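Local coordinates for carbohydrate kinase, FGGY (Novosphingobium aromaticivorans, PDB 3H6E), which is probably a carbohydrate kinase of the FGGY family, expected to transfer phosphate from ATP to a sugar whose identity is not established, at residues 49-54 with 90-95; 55-60 with 154-159. One frame throughout, in Å; residues are numbered along the deposited sequence.

How the interactions relate
Both contacts belong to helix 50-63, which lies against the six-stranded mixed sheet of the N-terminal part of this actin-like kinase fold. Residues 49-54, its first turn and the residue before it, meet the loop 90-95 in interaction 1. The next turn and a half, 55-60, meets helix 152-159 in interaction 2. Along the chain the order is 49-54, 55-60, 90-95, 154-159, so the two contacts interleave. Their centres are about 11 Å apart and they touch directly: W156 CH2 comes within 3.4 Å of A50 O, and F159 CZ within 3.6 Å of G54 CA. One helix, packed on the sheet, thereby meets two later parts of the chain, a loop at its N-terminal end and a helix further along.

Interaction 1 of 2, residues 49-54 with 90-95; sequences DAPDTG and AFPPLD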
loop_
_atom_site.group_PDB
_atom_site.type_symbol
_atom_site.label_atom_id
_atom_site.label_comp_id
_atom_site.label_asym_id
_atom_site.label_seq_id
_atom_site.Cartn_x
_atom_site.Cartn_y
_atom_site.Cartn_z
ATOM N N ASP A 49 -12.063 0.961 -15.484
ATOM C CA ASP A 49 -12.382 0.535 -16.840
ATOM C C ASP A 49 -12.028 -0.929 -17.055
ATOM O O ASP A 49 -11.019 -1.245 -17.681
ATOM C CB ASP A 49 -11.664 1.411 -17.865
ATOM C CG ASP A 49 -12.277 1.307 -19.248
ATOM O OD1 ASP A 49 -13.067 0.364 -19.480
ATOM O OD2 ASP A 49 -11.970 2.170 -20.099
ATOM N N ALA A 50 -12.873 -1.815 -16.538
ATOM C CA ALA A 50 -12.635 -3.253 -16.615
ATOM C C ALA A 50 -12.682 -3.804 -18.042
ATOM O O ALA A 50 -11.737 -4.456 -18.483
ATOM C CB ALA A 50 -13.616 -4.008 -15.715
ATOM N N PRO A 51 -13.782 -3.547 -18.768
ATOM C CA PRO A 51 -13.892 -4.115 -20.116
ATOM C C PRO A 51 -12.674 -3.762 -20.958
ATOM O O PRO A 51 -12.076 -4.631 -21.590
ATOM C CB PRO A 51 -15.135 -3.423 -20.690
ATOM C CG PRO A 51 -15.914 -2.980 -19.506
ATOM C CD PRO A 51 -14.904 -2.646 -18.453
ATOM N N ASP A 52 -12.306 -2.486 -20.940
ATOM C CA ASP A 52 -11.249 -1.972 -21.796
ATOM C C ASP A 52 -9.860 -2.451 -21.380
ATOM O O ASP A 52 -9.019 -2.747 -22.229
ATOM C CB ASP A 52 -11.301 -0.446 -21.818
ATOM C CG ASP A 52 -10.331 0.151 -22.803
ATOM O OD1 ASP A 52 -10.417 -0.182 -24.005
ATOM O OD2 ASP A 52 -9.489 0.965 -22.374
ATOM N N THR A 53 -9.613 -2.519 -20.078
ATOM C CA THR A 53 -8.330 -3.009 -19.590
ATOM C C THR A 53 -8.164 -4.479 -19.953
ATOM O O THR A 53 -7.062 -4.930 -20.282
ATOM C CB THR A 53 -8.187 -2.831 -18.071
ATOM O OG1 THR A 53 -8.056 -1.437 -17.769
ATOM C CG2 THR A 53 -6.959 -3.570 -17.564
ATOM N N GLY A 54 -9.268 -5.217 -19.897
ATOM C CA GLY A 54 -9.278 -6.611 -20.296
ATOM C C GLY A 54 -8.775 -6.761 -21.717
ATOM O O GLY A 54 -8.063 -7.711 -22.039
ATOM N N ALA A 90 -21.067 -7.866 -13.827
ATOM C CA ALA A 90 -22.330 -7.147 -13.754
ATOM C C ALA A 90 -22.196 -5.718 -14.278
ATOM O O ALA A 90 -23.130 -5.176 -14.870
ATOM C CB ALA A 90 -22.851 -7.148 -12.330
ATOM N N PHE A 91 -21.028 -5.120 -14.061
ATOM C CA PHE A 91 -20.756 -3.750 -14.482
ATOM C C PHE A 91 -19.335 -3.364 -14.076
ATOM O O PHE A 91 -18.737 -4.012 -13.216
ATOM C CB PHE A 91 -21.759 -2.781 -13.850
ATOM C CG PHE A 91 -21.886 -2.925 -12.356
ATOM C CD1 PHE A 91 -23.070 -3.366 -11.786
ATOM C CD2 PHE A 91 -20.817 -2.628 -11.523
ATOM C CE1 PHE A 91 -23.187 -3.502 -10.414
ATOM C CE2 PHE A 91 -20.926 -2.763 -10.153
ATOM C CZ PHE A 91 -22.111 -3.201 -9.598
ATOM N N PRO A 92 -18.785 -2.309 -14.692
ATOM C CA PRO A 92 -17.467 -1.851 -14.240
ATOM C C PRO A 92 -17.517 -1.423 -12.773
ATOM O O PRO A 92 -18.456 -0.730 -12.373
ATOM C CB PRO A 92 -17.191 -0.640 -15.138
ATOM C CG PRO A 92 -18.047 -0.857 -16.344
ATOM C CD PRO A 92 -19.286 -1.523 -15.832
ATOM N N PRO A 93 -16.526 -1.847 -11.976
ATOM C CA PRO A 93 -16.451 -1.472 -10.562
ATOM C C PRO A 93 -16.318 0.033 -10.398
ATOM O O PRO A 93 -15.839 0.719 -11.300
ATOM C CB PRO A 93 -15.176 -2.166 -10.080
ATOM C CG PRO A 93 -14.975 -3.294 -11.030
ATOM C CD PRO A 93 -15.445 -2.773 -12.356
ATOM N N LEU A 94 -16.750 0.536 -9.250
ATOM C CA LEU A 94 -16.665 1.957 -8.958
ATOM C C LEU A 94 -15.216 2.375 -8.756
ATOM O O LEU A 94 -14.412 1.614 -8.219
ATOM C CB LEU A 94 -17.470 2.289 -7.699
ATOM C CG LEU A 94 -18.998 2.269 -7.768
ATOM C CD1 LEU A 94 -19.508 1.016 -8.461
ATOM C CD2 LEU A 94 -19.594 2.391 -6.368
ATOM N N ASP A 95 -14.889 3.583 -9.203
ATOM C CA ASP A 95 -13.616 4.210 -8.877
ATOM C C ASP A 95 -13.698 4.596 -7.407
ATOM O O ASP A 95 -14.650 5.256 -7.000
ATOM C CB ASP A 95 -13.420 5.457 -9.746
ATOM C CG ASP A 95 -12.034 6.062 -9.609
ATOM O OD1 ASP A 95 -11.609 6.354 -8.471
ATOM O OD2 ASP A 95 -11.372 6.261 -10.651
#
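A50 and P51, at the start of helix 50-63, meet P92 and P93 of the loop that follows strand 88-89. All the touching across this contact is apolar. The methyl of A50 points at the loop, and its CB rests 4.0 Å from P93 CD, the ring carbon bound to the proline nitrogen. One residue on, the two pyrrolidine rings of P51 and P92 cross at about a right angle, with P51 CD 4.2 Å from P92 CG. The CA atoms of A50 and P92 are 5.6 Å apart, a close approach, consistent with the small side chains on both sides.

Within 49-54 the hydrogen bonds gather at the helix start. D49 is the N-cap: its OD1 accepts from D52 N at 3.3 Å, the donor standing above the carboxylate plane, 53° out of it. The backbone oxygen of D49 has two donors from one residue, T53 N at 3.1 Å and T53 OG1 at 3.0 Å, which reach it from opposite faces of its plane. T53 has chi1 of -70°, which folds the hydroxyl back along the helix to that carbonyl. P51 fits here because the first turn has no in-helix acceptor for the N-H it lacks.

Charges and backbone pairing set the surroundings. D52 bridges to R35 and R55, while R47 NE bonds to P92 O. Backbone hydrogen bonds between P93 and L48 and between D95 and R46 lay the loop alongside the strand that leads into the helix.

With no hydrogen bond across it and only 115 Å² buried, the proline contact is a shallow apolar fit; the polar bonds nearby are made within the helix start and between the loop and residues 46-48, so position probably comes from these and not from the proline contact itself.

Interaction 2 of 2, residues 55-60 with 154-159; sequences RWLLDV and QYWAWF
L57 and L58 reach from helix 50-63 to W156 and F159 of helix 152-159, and no hydrogen bond crosses between them. At the start of the turn, R55 points away from the other helix, while R55 O accepts from both L58 N and D59 N. W56 turns to the sheet instead, lying on S18 and V20 of strand 17-23.

L57 points at the partner helix. Its CD2 comes obliquely to the six-membered ring of the indole, 3.9 Å from W156 CE3 and the same from W156 CZ3. W156 has CG beside its backbone N and anti to the carbonyl carbon (chi1 -64°), which sends the ring out between the helices. Y155 CD2 lies 3.5 Å above one indole face, over its centre. L57 also touches I11 and W156 touches L13, both on strand 9-13 of the central sheet in this actin-like (ASKHA) domain, so leucine and indole share a sheet-side apolar layer.

L58 comes next, with CG 4.2 Å from F159 CE2, at the edge of the phenyl and near its plane. One face of that phenyl takes W156 CZ3, 4.1 Å above it and offset toward the rim. L58 touches R218 and T219 of helix 213-219 as well. Further along, V60 returns to the sheet, against V20 and Q33.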
loop_
_atom_site.group_PDB
_atom_site.type_symbol
_atom_site.label_atom_id
_atom_site.label_comp_id
_atom_site.label_asym_id
_atom_site.label_seq_id
_atom_site.Cartn_x
_atom_site.Cartn_y
_atom_site.Cartn_z
ATOM N N ARG A 55 -9.144 -5.810 -22.571
ATOM C CA ARG A 55 -8.682 -5.810 -23.955
ATOM C C ARG A 55 -7.183 -5.541 -24.043
ATOM O O ARG A 55 -6.428 -6.386 -24.522
ATOM C CB ARG A 55 -9.462 -4.795 -24.791
ATOM C CG ARG A 55 -10.961 -5.032 -24.779
ATOM C CD ARG A 55 -11.699 -4.058 -25.685
ATOM N NE ARG A 55 -13.105 -3.929 -25.309
ATOM C CZ ARG A 55 -13.622 -2.855 -24.722
ATOM N NH1 ARG A 55 -12.848 -1.812 -24.452
ATOM N NH2 ARG A 55 -14.912 -2.817 -24.410
ATOM N N TRP A 56 -6.754 -4.371 -23.576
ATOM C CA TRP A 56 -5.337 -4.016 -23.623
ATOM C C TRP A 56 -4.448 -5.177 -23.197
ATOM O O TRP A 56 -3.404 -5.426 -23.802
ATOM C CB TRP A 56 -5.040 -2.802 -22.739
ATOM C CG TRP A 56 -3.564 -2.563 -22.534
ATOM C CD1 TRP A 56 -2.679 -2.068 -23.452
ATOM C CD2 TRP A 56 -2.804 -2.810 -21.341
ATOM N NE1 TRP A 56 -1.420 -1.991 -22.904
ATOM C CE2 TRP A 56 -1.469 -2.439 -21.611
ATOM C CE3 TRP A 56 -3.122 -3.306 -20.071
ATOM C CZ2 TRP A 56 -0.454 -2.549 -20.658
ATOM C CZ3 TRP A 56 -2.111 -3.416 -19.127
ATOM C CH2 TRP A 56 -0.795 -3.038 -19.426
ATOM N N LEU A 57 -4.864 -5.889 -22.156
ATOM C CA LEU A 57 -4.013 -6.918 -21.567
ATOM C C LEU A 57 -4.153 -8.282 -22.247
ATOM O O LEU A 57 -3.384 -9.198 -21.968
ATOM C CB LEU A 57 -4.223 -7.008 -20.050
ATOM C CG LEU A 57 -5.119 -8.077 -19.430
ATOM C CD1 LEU A 57 -4.293 -9.297 -19.064
ATOM C CD2 LEU A 57 -5.797 -7.515 -18.191
ATOM N N LEU A 58 -5.127 -8.414 -23.144
ATOM C CA LEU A 58 -5.180 -9.580 -24.020
ATOM C C LEU A 58 -4.282 -9.353 -25.232
ATOM O O LEU A 58 -3.786 -10.303 -25.835
ATOM C CB LEU A 58 -6.613 -9.897 -24.452
ATOM C CG LEU A 58 -7.387 -10.813 -23.501
ATOM C CD1 LEU A 58 -8.743 -11.179 -24.078
ATOM C CD2 LEU A 58 -6.581 -12.067 -23.186
ATOM N N ASP A 59 -4.078 -8.083 -25.576
ATOM C CA ASP A 59 -3.122 -7.701 -26.611
ATOM C C ASP A 59 -1.711 -8.016 -26.147
ATOM O O ASP A 59 -1.015 -8.838 -26.740
ATOM C CB ASP A 59 -3.215 -6.204 -26.910
ATOM C CG ASP A 59 -4.509 -5.821 -27.594
ATOM O OD1 ASP A 59 -5.176 -6.723 -28.147
ATOM O OD2 ASP A 59 -4.856 -4.618 -27.581
ATOM N N VAL A 60 -1.294 -7.348 -25.077
ATOM C CA VAL A 60 0.061 -7.486 -24.561
ATOM C C VAL A 60 0.394 -8.932 -24.201
ATOM O O VAL A 60 1.536 -9.366 -24.356
ATOM C CB VAL A 60 0.297 -6.555 -23.348
ATOM C CG1 VAL A 60 -0.836 -6.684 -22.354
ATOM C CG2 VAL A 60 1.635 -6.851 -22.690
ATOM N N GLN A 154 -8.436 -10.253 -7.672
ATOM C CA GLN A 154 -8.942 -11.585 -7.990
ATOM C C GLN A 154 -9.850 -11.553 -9.205
ATOM O O GLN A 154 -10.060 -12.577 -9.858
ATOM C CB GLN A 154 -9.684 -12.189 -6.794
ATOM C CG GLN A 154 -8.769 -12.696 -5.702
ATOM C CD GLN A 154 -7.817 -11.624 -5.212
ATOM O OE1 GLN A 154 -6.603 -11.735 -5.379
ATOM N NE2 GLN A 154 -8.367 -10.565 -4.626
ATOM N N TYR A 155 -10.396 -10.380 -9.510
ATOM C CA TYR A 155 -11.302 -10.268 -10.645
ATOM C C TYR A 155 -10.575 -10.672 -11.913
ATOM O O TYR A 155 -11.141 -11.306 -12.806
ATOM C CB TYR A 155 -11.855 -8.852 -10.809
ATOM C CG TYR A 155 -12.442 -8.663 -12.185
ATOM C CD1 TYR A 155 -13.681 -9.195 -12.506
ATOM C CD2 TYR A 155 -11.735 -8.001 -13.182
ATOM C CE1 TYR A 155 -14.216 -9.049 -13.771
ATOM C CE2 TYR A 155 -12.263 -7.848 -14.451
ATOM C CZ TYR A 155 -13.505 -8.375 -14.739
ATOM O OH TYR A 155 -14.048 -8.232 -15.996
ATOM N N TRP A 156 -9.308 -10.298 -11.980
ATOM C CA TRP A 156 -8.516 -10.547 -13.165
ATOM C C TRP A 156 -8.108 -12.008 -13.259
ATOM O O TRP A 156 -7.929 -12.540 -14.352
ATOM C CB TRP A 156 -7.320 -9.597 -13.191
ATOM C CG TRP A 156 -7.784 -8.189 -13.311
ATOM C CD1 TRP A 156 -7.762 -7.226 -12.344
ATOM C CD2 TRP A 156 -8.408 -7.594 -14.456
ATOM N NE1 TRP A 156 -8.308 -6.061 -12.826
ATOM C CE2 TRP A 156 -8.714 -6.261 -14.121
ATOM C CE3 TRP A 156 -8.725 -8.058 -15.737
ATOM C CZ2 TRP A 156 -9.319 -5.384 -15.022
ATOM C CZ3 TRP A 156 -9.328 -7.189 -16.627
ATOM C CH2 TRP A 156 -9.620 -5.867 -16.265
ATOM N N ALA A 157 -7.986 -12.659 -12.108
ATOM C CA ALA A 157 -7.687 -14.087 -12.075
ATOM C C ALA A 157 -8.906 -14.921 -12.477
ATOM O O ALA A 157 -8.781 -16.105 -12.761
ATOM C CB ALA A 157 -7.169 -14.506 -10.703
ATOM N N TRP A 158 -10.081 -14.296 -12.503
ATOM C CA TRP A 158 -11.306 -14.962 -12.944
ATOM C C TRP A 158 -11.541 -14.646 -14.414
ATOM O O TRP A 158 -12.199 -15.398 -15.133
ATOM C CB TRP A 158 -12.496 -14.500 -12.099
ATOM C CG TRP A 158 -13.839 -14.734 -12.731
ATOM C CD1 TRP A 158 -14.693 -15.772 -12.482
ATOM C CD2 TRP A 158 -14.488 -13.906 -13.706
ATOM N NE1 TRP A 158 -15.828 -15.645 -13.248
ATOM C CE2 TRP A 158 -15.729 -14.509 -14.006
ATOM C CE3 TRP A 158 -14.138 -12.719 -14.359
ATOM C CZ2 TRP A 158 -16.623 -13.962 -14.928
ATOM C CZ3 TRP A 158 -15.031 -12.176 -15.278
ATOM C CH2 TRP A 158 -16.257 -12.800 -15.552
ATOM N N PHE A 159 -10.993 -13.514 -14.842
ATOM C CA PHE A 159 -11.045 -13.082 -16.231
ATOM C C PHE A 159 -10.305 -14.086 -17.111
ATOM O O PHE A 159 -10.685 -14.319 -18.254
ATOM C CB PHE A 159 -10.395 -11.700 -16.350
ATOM C CG PHE A 159 -10.512 -11.077 -17.710
ATOM C CD1 PHE A 159 -11.614 -10.305 -18.041
ATOM C CD2 PHE A 159 -9.507 -11.242 -18.651
ATOM C CE1 PHE A 159 -11.722 -9.724 -19.293
ATOM C CE2 PHE A 159 -9.607 -10.665 -19.903
ATOM C CZ PHE A 159 -10.718 -9.903 -20.225
#